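PDB 3WMR: proline iminopeptidase from Streptomyces halstedii, which is an amidohydrolase that acts on polyketide substrates through a hydrophobic tunnel, and probably releases N-terminal proline from peptides as its relatives do. Local coordinates for residues E95-T99 and V100-E104; A214-F217 and M218-N222; E305-I308 and D309-S313. All blocks are in the same frame, centred on the assembly; numbering follows the deposited sequence.

Contact 1 (E95-T99 and V100-E104)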
ATOM      1  N   GLU A  95      15.567  -2.747  13.735  1.00 51.13           N
ATOM      2  CA  GLU A  95      15.146  -1.431  13.255  1.00 51.33           C
ATOM      3  C   GLU A  95      16.032  -0.820  12.178  1.00 51.74           C
ATOM      4  O   GLU A  95      15.519  -0.242  11.217  1.00 51.74           O
ATOM      5  CB  GLU A  95      15.064  -0.447  14.427  1.00 52.95           C
ATOM      6  CG  GLU A  95      13.996  -0.767  15.464  1.00 53.50           C
ATOM      7  CD  GLU A  95      13.757   0.391  16.409  1.00 53.83           C
ATOM      8  OE1 GLU A  95      14.704   1.161  16.661  1.00 55.94           O
ATOM      9  OE2 GLU A  95      12.619   0.543  16.890  1.00 55.90           O
ATOM     10  N   ASP A  96      17.352  -0.922  12.335  1.00 50.74           N
ATOM     11  CA  ASP A  96      18.255  -0.251  11.395  1.00 51.04           C
ATOM     12  C   ASP A  96      18.443  -1.006  10.069  1.00 48.49           C
ATOM     13  O   ASP A  96      19.046  -0.467   9.138  1.00 48.83           O
ATOM     14  CB  ASP A  96      19.611   0.105  12.049  1.00 54.34           C
ATOM     15  CG  ASP A  96      20.339  -1.097  12.628  1.00 56.00           C
ATOM     16  OD1 ASP A  96      20.035  -2.247  12.254  1.00 58.14           O
ATOM     17  OD2 ASP A  96      21.240  -0.879  13.462  1.00 59.60           O
ATOM     18  N   PHE A  97      17.924  -2.235   9.990  1.00 44.47           N
ATOM     19  CA  PHE A  97      17.907  -3.009   8.744  1.00 43.04           C
ATOM     20  C   PHE A  97      16.683  -2.707   7.874  1.00 40.54           C
ATOM     21  O   PHE A  97      16.768  -2.778   6.649  1.00 39.42           O
ATOM     22  CB  PHE A  97      17.936  -4.509   9.037  1.00 43.41           C
ATOM     23  CG  PHE A  97      17.911  -5.374   7.805  1.00 43.42           C
ATOM     24  CD1 PHE A  97      16.718  -5.932   7.354  1.00 43.72           C
ATOM     25  CD2 PHE A  97      19.078  -5.628   7.089  1.00 44.75           C
ATOM     26  CE1 PHE A  97      16.690  -6.724   6.216  1.00 43.73           C
ATOM     27  CE2 PHE A  97      19.057  -6.423   5.956  1.00 44.34           C
ATOM     28  CZ  PHE A  97      17.859  -6.973   5.520  1.00 44.34           C
ATOM     29  N   TRP A  98      15.553  -2.398   8.508  1.00 37.39           N
ATOM     30  CA  TRP A  98      14.301  -2.197   7.790  1.00 36.43           C
ATOM     31  C   TRP A  98      14.142  -0.730   7.421  1.00 34.88           C
ATOM     32  O   TRP A  98      13.579   0.068   8.177  1.00 35.68           O
ATOM     33  CB  TRP A  98      13.119  -2.698   8.624  1.00 35.45           C
ATOM     34  CG  TRP A  98      13.203  -4.169   8.907  1.00 35.89           C
ATOM     35  CD1 TRP A  98      13.405  -4.763  10.125  1.00 36.75           C
ATOM     36  CD2 TRP A  98      13.121  -5.234   7.954  1.00 36.24           C
ATOM     37  NE1 TRP A  98      13.440  -6.130   9.987  1.00 37.25           N
ATOM     38  CE2 TRP A  98      13.265  -6.447   8.666  1.00 37.03           C
ATOM     39  CE3 TRP A  98      12.925  -5.285   6.571  1.00 35.90           C
ATOM     40  CZ2 TRP A  98      13.218  -7.695   8.038  1.00 37.37           C
ATOM     41  CZ3 TRP A  98      12.883  -6.531   5.948  1.00 36.23           C
ATOM     42  CH2 TRP A  98      13.029  -7.714   6.681  1.00 36.92           C
ATOM     43  N   THR A  99      14.641  -0.384   6.243  1.00 32.64           N
ATOM     44  CA  THR A  99      14.682   0.989   5.795  1.00 32.09           C
ATOM     45  C   THR A  99      13.912   1.148   4.498  1.00 29.94           C
ATOM     46  O   THR A  99      13.650   0.173   3.792  1.00 29.95           O
ATOM     47  CB  THR A  99      16.129   1.403   5.509  1.00 32.92           C
ATOM     48  OG1 THR A  99      16.662   0.520   4.514  1.00 32.81           O
ATOM     49  CG2 THR A  99      16.962   1.308   6.783  1.00 34.45           C
ATOM     50  N   VAL A 100      13.556   2.388   4.201  1.00 28.23           N
ATOM     51  CA  VAL A 100      12.975   2.728   2.922  1.00 27.60           C
ATOM     52  C   VAL A 100      13.955   2.386   1.783  1.00 28.21           C
ATOM     53  O   VAL A 100      13.545   1.893   0.740  1.00 26.14           O
ATOM     54  CB  VAL A 100      12.586   4.225   2.867  1.00 27.50           C
ATOM     55  CG1 VAL A 100      11.974   4.577   1.516  1.00 27.27           C
ATOM     56  CG2 VAL A 100      11.645   4.573   4.014  1.00 27.42           C
ATOM     57  N   GLN A 101      15.250   2.654   1.979  1.00 29.40           N
ATOM     58  CA  GLN A 101      16.254   2.367   0.947  1.00 31.18           C
ATOM     59  C   GLN A 101      16.258   0.894   0.563  1.00 30.51           C
ATOM     60  O   GLN A 101      16.368   0.547  -0.607  1.00 30.42           O
ATOM     61  CB  GLN A 101      17.661   2.772   1.408  1.00 34.12           C
ATOM     62  CG  GLN A 101      18.716   2.570   0.321  1.00 37.32           C
ATOM     63  CD  GLN A 101      18.454   3.413  -0.925  1.00 40.51           C
ATOM     64  OE1 GLN A 101      18.427   2.900  -2.058  1.00 41.68           O
ATOM     65  NE2 GLN A 101      18.273   4.724  -0.724  1.00 42.92           N
ATOM     66  N   LEU A 102      16.134   0.028   1.560  1.00 31.02           N
ATOM     67  CA  LEU A 102      16.053  -1.406   1.328  1.00 31.55           C
ATOM     68  C   LEU A 102      14.962  -1.744   0.309  1.00 30.97           C
ATOM     69  O   LEU A 102      15.203  -2.482  -0.657  1.00 31.11           O
ATOM     70  CB  LEU A 102      15.751  -2.125   2.636  1.00 32.79           C
ATOM     71  CG  LEU A 102      15.671  -3.652   2.576  1.00 33.40           C
ATOM     72  CD1 LEU A 102      17.055  -4.220   2.304  1.00 34.57           C
ATOM     73  CD2 LEU A 102      15.089  -4.198   3.871  1.00 33.94           C
ATOM     74  N   PHE A 103      13.765  -1.211   0.538  1.00 29.35           N
ATOM     75  CA  PHE A 103      12.617  -1.552  -0.290  1.00 28.38           C
ATOM     76  C   PHE A 103      12.662  -0.883  -1.646  1.00 28.75           C
ATOM     77  O   PHE A 103      12.134  -1.441  -2.606  1.00 29.32           O
ATOM     78  CB  PHE A 103      11.305  -1.248   0.444  1.00 27.45           C
ATOM     79  CG  PHE A 103      11.085  -2.141   1.617  1.00 26.69           C
ATOM     80  CD1 PHE A 103      10.767  -3.470   1.424  1.00 26.34           C
ATOM     81  CD2 PHE A 103      11.278  -1.684   2.910  1.00 26.59           C
ATOM     82  CE1 PHE A 103      10.602  -4.324   2.494  1.00 26.19           C
ATOM     83  CE2 PHE A 103      11.102  -2.535   3.987  1.00 27.00           C
ATOM     84  CZ  PHE A 103      10.771  -3.860   3.777  1.00 26.26           C
ATOM     85  N   GLU A 104      13.270   0.303  -1.734  1.00 29.68           N
ATOM     86  CA  GLU A 104      13.544   0.932  -3.039  1.00 30.59           C
ATOM     87  C   GLU A 104      14.471   0.064  -3.878  1.00 29.66           C
ATOM     88  O   GLU A 104      14.272  -0.097  -5.076  1.00 27.68           O
ATOM     89  CB  GLU A 104      14.258   2.271  -2.882  1.00 33.44           C
ATOM     90  CG  GLU A 104      13.439   3.400  -2.306  1.00 34.96           C
ATOM     91  CD  GLU A 104      14.276   4.664  -2.236  1.00 37.16           C
ATOM     92  OE1 GLU A 104      14.653   5.172  -3.306  1.00 38.16           O
ATOM     93  OE2 GLU A 104      14.566   5.138  -1.121  1.00 41.01           O
TER
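The indole of Trp98 meets Leu102 and Phe103 across the start of helix 100-113, while one of its faces carries the Phe97 ring in a T-shaped (edge-to-face) arrangement: Phe97 CD1 stands 3.6 Å above the indole plane, over its centre, and Trp98 CE2 lies at the edge of the phenyl ring, in its plane. One face of the Phe103 ring is met by Leu102 CD2, offset toward the rim. Together these groups form an N-terminal helix cap with a hydrophobic staple, in which the residue before the cap, Trp98, reaches the fourth residue after it, Phe103. The two rings touch through Trp98 CE3 and Phe103 CZ at 3.8 Å. Leu102 fills the angle between the aromatics, its CD2 lying 3.6 Å from Trp98 CE3 and 3.8 Å from Phe97 CE1. Leucine suits this place because its branch lets CD2 reach the rings of Phe97, Trp98 and Phe103 while CB stays close to the Thr99 cap. The indole also packs on Thr225, Val226 and Met230 of helix 225-230, and its NE1 donates to Lys93 O, so a large ring with one N-H fits well here. Val100 turns the other way and touches Trp245, close to the bound 1-ethoxy-2-(2-ethoxyethoxy)ethane. The polar half of the cap belongs to Thr99, whose hydroxyl stands in for the carbonyl that a preceding helical turn would have offered. With chi1 at 58°, OG1 sits between the backbone N and the carbonyl carbon and faces the first turn, where Leu102 N donates to Thr99 OG1 at 3.0 Å with an N-H...O angle of 156°.

Contact 2 (A214-F217 and M218-N222)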
ATOM      1  N   ALA A 214      -8.317 -10.925   4.613  1.00 31.18           N
ATOM      2  CA  ALA A 214      -7.961 -11.813   5.711  1.00 32.10           C
ATOM      3  C   ALA A 214      -6.624 -12.516   5.456  1.00 32.26           C
ATOM      4  O   ALA A 214      -5.775 -12.624   6.370  1.00 32.91           O
ATOM      5  CB  ALA A 214      -9.066 -12.832   5.934  1.00 34.74           C
ATOM      6  N   ALA A 215      -6.414 -12.959   4.215  1.00 31.31           N
ATOM      7  CA  ALA A 215      -5.169 -13.626   3.867  1.00 31.47           C
ATOM      8  C   ALA A 215      -3.967 -12.768   4.258  1.00 30.86           C
ATOM      9  O   ALA A 215      -3.052 -13.241   4.945  1.00 30.95           O
ATOM     10  CB  ALA A 215      -5.129 -13.972   2.394  1.00 31.77           C
ATOM     11  N   THR A 216      -3.977 -11.503   3.846  1.00 29.74           N
ATOM     12  CA  THR A 216      -2.862 -10.605   4.171  1.00 28.95           C
ATOM     13  C   THR A 216      -2.760 -10.353   5.685  1.00 29.08           C
ATOM     14  O   THR A 216      -1.655 -10.390   6.258  1.00 29.74           O
ATOM     15  CB  THR A 216      -2.946  -9.286   3.366  1.00 28.06           C
ATOM     16  OG1 THR A 216      -2.393  -9.492   2.058  1.00 27.89           O
ATOM     17  CG2 THR A 216      -2.157  -8.174   4.023  1.00 26.93           C
ATOM     18  N   PHE A 217      -3.899 -10.066   6.313  1.00 29.12           N
ATOM     19  CA  PHE A 217      -3.990  -9.864   7.763  1.00 30.06           C
ATOM     20  C   PHE A 217      -3.305 -10.986   8.567  1.00 30.32           C
ATOM     21  O   PHE A 217      -2.578 -10.716   9.530  1.00 28.29           O
ATOM     22  CB  PHE A 217      -5.459  -9.717   8.182  1.00 32.02           C
ATOM     23  CG  PHE A 217      -5.642  -9.034   9.502  1.00 32.98           C
ATOM     24  CD1 PHE A 217      -5.599  -7.645   9.590  1.00 33.28           C
ATOM     25  CD2 PHE A 217      -5.815  -9.772  10.671  1.00 33.58           C
ATOM     26  CE1 PHE A 217      -5.742  -7.009  10.817  1.00 32.99           C
ATOM     27  CE2 PHE A 217      -5.962  -9.138  11.897  1.00 33.51           C
ATOM     28  CZ  PHE A 217      -5.933  -7.760  11.969  1.00 33.72           C
ATOM     29  N   MET A 218      -3.510 -12.241   8.152  1.00 31.69           N
ATOM     30  CA  MET A 218      -2.901 -13.393   8.821  1.00 33.03           C
ATOM     31  C   MET A 218      -1.420 -13.571   8.493  1.00 33.74           C
ATOM     32  O   MET A 218      -0.680 -14.132   9.299  1.00 33.43           O
ATOM     33  CB  MET A 218      -3.667 -14.685   8.499  1.00 35.06           C
ATOM     34  CG  MET A 218      -5.078 -14.739   9.102  1.00 35.02           C
ATOM     35  SD  MET A 218      -5.145 -14.494  10.895  1.00 37.08           S
ATOM     36  CE  MET A 218      -4.034 -15.786  11.460  1.00 37.47           C
ATOM     37  N   GLU A 219      -0.983 -13.116   7.317  1.00 33.23           N
ATOM     38  CA  GLU A 219       0.449 -13.118   7.004  1.00 33.38           C
ATOM     39  C   GLU A 219       1.198 -12.163   7.931  1.00 31.56           C
ATOM     40  O   GLU A 219       2.342 -12.429   8.329  1.00 31.32           O
ATOM     41  CB  GLU A 219       0.702 -12.746   5.546  1.00 34.59           C
ATOM     42  CG  GLU A 219       0.248 -13.788   4.534  1.00 36.81           C
ATOM     43  CD  GLU A 219       1.236 -14.934   4.350  1.00 40.70           C
ATOM     44  OE1 GLU A 219       2.455 -14.758   4.564  1.00 42.86           O
ATOM     45  OE2 GLU A 219       0.789 -16.030   3.969  1.00 45.72           O
ATOM     46  N   ILE A 220       0.550 -11.057   8.279  1.00 29.90           N
ATOM     47  CA  ILE A 220       1.120 -10.091   9.219  1.00 29.45           C
ATOM     48  C   ILE A 220       1.212 -10.696  10.630  1.00 31.27           C
ATOM     49  O   ILE A 220       2.247 -10.592  11.313  1.00 30.76           O
ATOM     50  CB  ILE A 220       0.308  -8.783   9.220  1.00 28.66           C
ATOM     51  CG1 ILE A 220       0.379  -8.118   7.831  1.00 28.00           C
ATOM     52  CG2 ILE A 220       0.844  -7.825  10.273  1.00 28.55           C
ATOM     53  CD1 ILE A 220      -0.533  -6.925   7.643  1.00 27.41           C
ATOM     54  N   TYR A 221       0.135 -11.338  11.069  1.00 32.49           N
ATOM     55  CA  TYR A 221       0.162 -12.036  12.353  1.00 34.84           C
ATOM     56  C   TYR A 221       1.297 -13.048  12.440  1.00 35.91           C
ATOM     57  O   TYR A 221       1.947 -13.163  13.470  1.00 36.24           O
ATOM     58  CB  TYR A 221      -1.149 -12.766  12.619  1.00 35.76           C
ATOM     59  CG  TYR A 221      -1.065 -13.649  13.852  1.00 37.20           C
ATOM     60  CD1 TYR A 221      -1.170 -13.109  15.130  1.00 37.41           C
ATOM     61  CD2 TYR A 221      -0.839 -15.018  13.736  1.00 38.15           C
ATOM     62  CE1 TYR A 221      -1.075 -13.917  16.261  1.00 38.10           C
ATOM     63  CE2 TYR A 221      -0.740 -15.825  14.856  1.00 38.68           C
ATOM     64  CZ  TYR A 221      -0.862 -15.274  16.117  1.00 38.59           C
ATOM     65  OH  TYR A 221      -0.764 -16.088  17.245  1.00 39.51           O
ATOM     66  N   ASN A 222       1.514 -13.803  11.370  1.00 37.79           N
ATOM     67  CA  ASN A 222       2.452 -14.920  11.439  1.00 40.01           C
ATOM     68  C   ASN A 222       3.905 -14.484  11.375  1.00 38.63           C
ATOM     69  O   ASN A 222       4.753 -15.148  11.947  1.00 38.05           O
ATOM     70  CB  ASN A 222       2.126 -15.982  10.393  1.00 42.94           C
ATOM     71  CG  ASN A 222       0.967 -16.884  10.822  1.00 46.81           C
ATOM     72  OD1 ASN A 222       1.028 -17.562  11.869  1.00 50.92           O
ATOM     73  ND2 ASN A 222      -0.098 -16.900  10.019  1.00 46.28           N
TER
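Helix 211-222, one of the helices inserted between strands 143-149 and 258-263 of the alpha/beta hydrolase sheet, is held here by the i to i+4 ladder that links Ala214-Phe217 to Met218-Asn222. Met218 N donates to Ala214 O at 2.9 Å, and Ile220 N to Thr216 O at 3.1 Å. The rungs from Glu219 N to Ala215 O and from Tyr221 N to Phe217 O are each 3.2 Å long, their donors tilted about 20° from the carbonyl planes. Side chains lean over the same carbonyls: Met218 CG comes within 3.5 Å of Ala214 O, and Glu219 CG within 3.4 Å of Ala215 O. The one meeting between side chains is apolar, Thr216 CG2 to Ile220 CD1 at 4.2 Å, where the two cross obliquely. In Thr216 a chi1 of -82° sets OG1 beside the backbone N and opposite the carbonyl carbon, leaving CG2 directed toward Ile220; Ile220 continues extended past CG1, carrying CD1 back to that methyl. Threonine thus serves two needs, a methyl for its helical neighbour and a hydroxyl that bonds to Thr59 OG1 and Tyr62 N in the adjoining loop. Beyond the ladder, the Phe217 ring points off the helix and meets that of Trp209, just before the helix begins, with planes at about 60°. The side chain of Ile220 is about 9 Å from that of Ser126, the predicted nucleophile, and that of Thr216 about 10 Å from that of His293, the predicted proton donor; the insertion is consistent with the helical cap that S33 alpha/beta hydrolases carry over the active site.

Contact 3 (E305-I308 and D309-S313)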
ATOM      1  N   GLU A 305     -13.049   0.422 -13.343  1.00 33.25           N
ATOM      2  CA  GLU A 305     -13.332   1.470 -14.327  1.00 34.38           C
ATOM      3  C   GLU A 305     -12.384   2.670 -14.186  1.00 32.41           C
ATOM      4  O   GLU A 305     -11.896   3.209 -15.179  1.00 31.06           O
ATOM      5  CB  GLU A 305     -14.775   1.969 -14.205  1.00 38.35           C
ATOM      6  CG  GLU A 305     -15.837   0.996 -14.702  1.00 42.33           C
ATOM      7  CD  GLU A 305     -17.262   1.434 -14.364  1.00 46.49           C
ATOM      8  OE1 GLU A 305     -17.442   2.475 -13.681  1.00 48.66           O
ATOM      9  OE2 GLU A 305     -18.211   0.725 -14.779  1.00 48.79           O
ATOM     10  N   VAL A 306     -12.136   3.091 -12.952  1.00 30.86           N
ATOM     11  CA  VAL A 306     -11.301   4.269 -12.713  1.00 29.27           C
ATOM     12  C   VAL A 306      -9.870   3.980 -13.144  1.00 27.29           C
ATOM     13  O   VAL A 306      -9.276   4.757 -13.870  1.00 26.82           O
ATOM     14  CB  VAL A 306     -11.362   4.724 -11.247  1.00 29.35           C
ATOM     15  CG1 VAL A 306     -10.280   5.767 -10.951  1.00 28.99           C
ATOM     16  CG2 VAL A 306     -12.731   5.303 -10.943  1.00 30.41           C
ATOM     17  N   MET A 307      -9.358   2.824 -12.741  1.00 26.99           N
ATOM     18  CA  MET A 307      -8.028   2.392 -13.123  1.00 26.11           C
ATOM     19  C   MET A 307      -7.858   2.277 -14.632  1.00 26.33           C
ATOM     20  O   MET A 307      -6.923   2.839 -15.200  1.00 24.84           O
ATOM     21  CB  MET A 307      -7.683   1.071 -12.442  1.00 26.05           C
ATOM     22  CG  MET A 307      -7.303   1.216 -10.975  1.00 26.39           C
ATOM     23  SD  MET A 307      -5.812   2.218 -10.732  1.00 26.09           S
ATOM     24  CE  MET A 307      -4.589   1.224 -11.567  1.00 25.63           C
ATOM     25  N   ILE A 308      -8.771   1.572 -15.294  1.00 26.55           N
ATOM     26  CA  ILE A 308      -8.667   1.408 -16.743  1.00 28.00           C
ATOM     27  C   ILE A 308      -8.675   2.754 -17.475  1.00 28.65           C
ATOM     28  O   ILE A 308      -7.895   2.958 -18.415  1.00 27.15           O
ATOM     29  CB  ILE A 308      -9.790   0.502 -17.294  1.00 29.30           C
ATOM     30  CG1 ILE A 308      -9.620  -0.919 -16.768  1.00 29.46           C
ATOM     31  CG2 ILE A 308      -9.791   0.502 -18.819  1.00 30.72           C
ATOM     32  CD1 ILE A 308      -8.298  -1.569 -17.104  1.00 28.44           C
ATOM     33  N   ASP A 309      -9.552   3.663 -17.039  1.00 30.39           N
ATOM     34  CA  ASP A 309      -9.636   5.020 -17.595  1.00 31.21           C
ATOM     35  C   ASP A 309      -8.291   5.766 -17.477  1.00 29.13           C
ATOM     36  O   ASP A 309      -7.807   6.368 -18.440  1.00 26.70           O
ATOM     37  CB  ASP A 309     -10.751   5.787 -16.883  1.00 34.46           C
ATOM     38  CG  ASP A 309     -11.051   7.124 -17.528  1.00 38.18           C
ATOM     39  OD1 ASP A 309     -11.945   7.164 -18.406  1.00 41.95           O
ATOM     40  OD2 ASP A 309     -10.398   8.134 -17.161  1.00 39.40           O
ATOM     41  N   TYR A 310      -7.682   5.701 -16.296  1.00 27.51           N
ATOM     42  CA  TYR A 310      -6.367   6.304 -16.082  1.00 25.00           C
ATOM     43  C   TYR A 310      -5.316   5.586 -16.942  1.00 24.52           C
ATOM     44  O   TYR A 310      -4.529   6.231 -17.654  1.00 22.76           O
ATOM     45  CB  TYR A 310      -5.972   6.240 -14.593  1.00 25.16           C
ATOM     46  CG  TYR A 310      -4.499   6.489 -14.373  1.00 24.47           C
ATOM     47  CD1 TYR A 310      -3.987   7.788 -14.396  1.00 24.63           C
ATOM     48  CD2 TYR A 310      -3.610   5.435 -14.214  1.00 23.54           C
ATOM     49  CE1 TYR A 310      -2.633   8.032 -14.240  1.00 24.49           C
ATOM     50  CE2 TYR A 310      -2.256   5.669 -14.059  1.00 24.05           C
ATOM     51  CZ  TYR A 310      -1.766   6.972 -14.075  1.00 24.62           C
ATOM     52  OH  TYR A 310      -0.407   7.211 -13.909  1.00 24.78           O
ATOM     53  N   LEU A 311      -5.295   4.253 -16.877  1.00 23.45           N
ATOM     54  CA  LEU A 311      -4.270   3.478 -17.588  1.00 23.47           C
ATOM     55  C   LEU A 311      -4.299   3.706 -19.116  1.00 24.45           C
ATOM     56  O   LEU A 311      -3.246   3.790 -19.751  1.00 25.19           O
ATOM     57  CB  LEU A 311      -4.365   1.969 -17.249  1.00 23.02           C
ATOM     58  CG  LEU A 311      -3.947   1.537 -15.831  1.00 22.80           C
ATOM     59  CD1 LEU A 311      -4.317   0.087 -15.600  1.00 23.26           C
ATOM     60  CD2 LEU A 311      -2.455   1.728 -15.589  1.00 22.55           C
ATOM     61  N   GLU A 312      -5.490   3.834 -19.697  1.00 25.99           N
ATOM     62  CA  GLU A 312      -5.621   4.056 -21.140  1.00 26.65           C
ATOM     63  C   GLU A 312      -5.052   5.414 -21.587  1.00 26.95           C
ATOM     64  O   GLU A 312      -4.564   5.523 -22.704  1.00 26.94           O
ATOM     65  CB  GLU A 312      -7.075   3.900 -21.606  1.00 28.20           C
ATOM     66  CG  GLU A 312      -7.570   2.457 -21.627  1.00 29.86           C
ATOM     67  CD  GLU A 312      -6.888   1.593 -22.677  1.00 30.21           C
ATOM     68  OE1 GLU A 312      -6.810   2.019 -23.849  1.00 33.12           O
ATOM     69  OE2 GLU A 312      -6.429   0.480 -22.327  1.00 30.79           O
ATOM     70  N   SER A 313      -5.076   6.421 -20.718  1.00 27.21           N
ATOM     71  CA  SER A 313      -4.477   7.725 -21.046  1.00 27.70           C
ATOM     72  C   SER A 313      -2.964   7.631 -21.245  1.00 28.12           C
ATOM     73  O   SER A 313      -2.374   8.537 -21.809  1.00 28.85           O
ATOM     74  CB  SER A 313      -4.818   8.799 -19.985  1.00 28.22           C
ATOM     75  OG  SER A 313      -4.024   8.687 -18.808  1.00 27.13           O
TER
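Met307 and Leu311, one helical turn apart, meet through their ends, with Met307 CE 4.2 Å from Leu311 CD1. Between them runs the shortest rung of the local ladder: Leu311 N donates to Met307 O at 2.7 Å and 168°, close to straight. Leu311 CG rests 3.3 Å from Met307 O, so that the leucine branch also lies against this carbonyl. Met307 folds at chi2 and chi3 (both -63°), a bend open to an unbranched thioether, and this brings its methyl round to the leucine. On another side of the helix Ile308 and Glu312 run alongside each other, pointing the same way, with Ile308 CG2 4.1 Å from Glu312 CG; the glutamate thus offers its methylene carbons as apolar surface while its carboxylate goes on to a salt bridge with Lys46. Three further rungs, Asp309 N to Glu305 O, Tyr310 N to Val306 O and Glu312 N to Ile308 O, complete the turns. Near the chain's end Ser313 OG donates to Tyr310 O at 2.8 Å, in the carbonyl plane on a lone pair, a small hydroxyl able to turn back onto the carbonyl three residues earlier. Arg284 bonds to the same OG, and Tyr310 OH is held by Pro257 O, so the long phenol spans from the helix to the residue that leads into strand 258-263. Helix 300-312 thereby lies against the sheet, with Val306, Met307 and Tyr310 on strand 258-263, Val306 and Tyr310 also on strand 283-288, and Met307 and Leu311 on strand 120-125.

Overall arrangement
The three contacts follow one another along the chain, the first a helix N-terminus with the loop leading into it, the other two turns within helices: 100-113, then 211-222, then 300-312. Contacts 1 and 2 are the closer pair, though they do not touch, with centres about 21 Å and nearest atoms about 12 Å apart. Contact 3 lies on the opposite side of the chain's centre from both, its centre about 32 Å from that of contact 1 and 30 Å from that of contact 2. The second belongs to a helix of the inserted region, with the side chain of Ile220 about 9 Å from that of the predicted nucleophile, and the third to the last helix, packed on the sheet. Together they sample core and cap of an alpha/beta hydrolase.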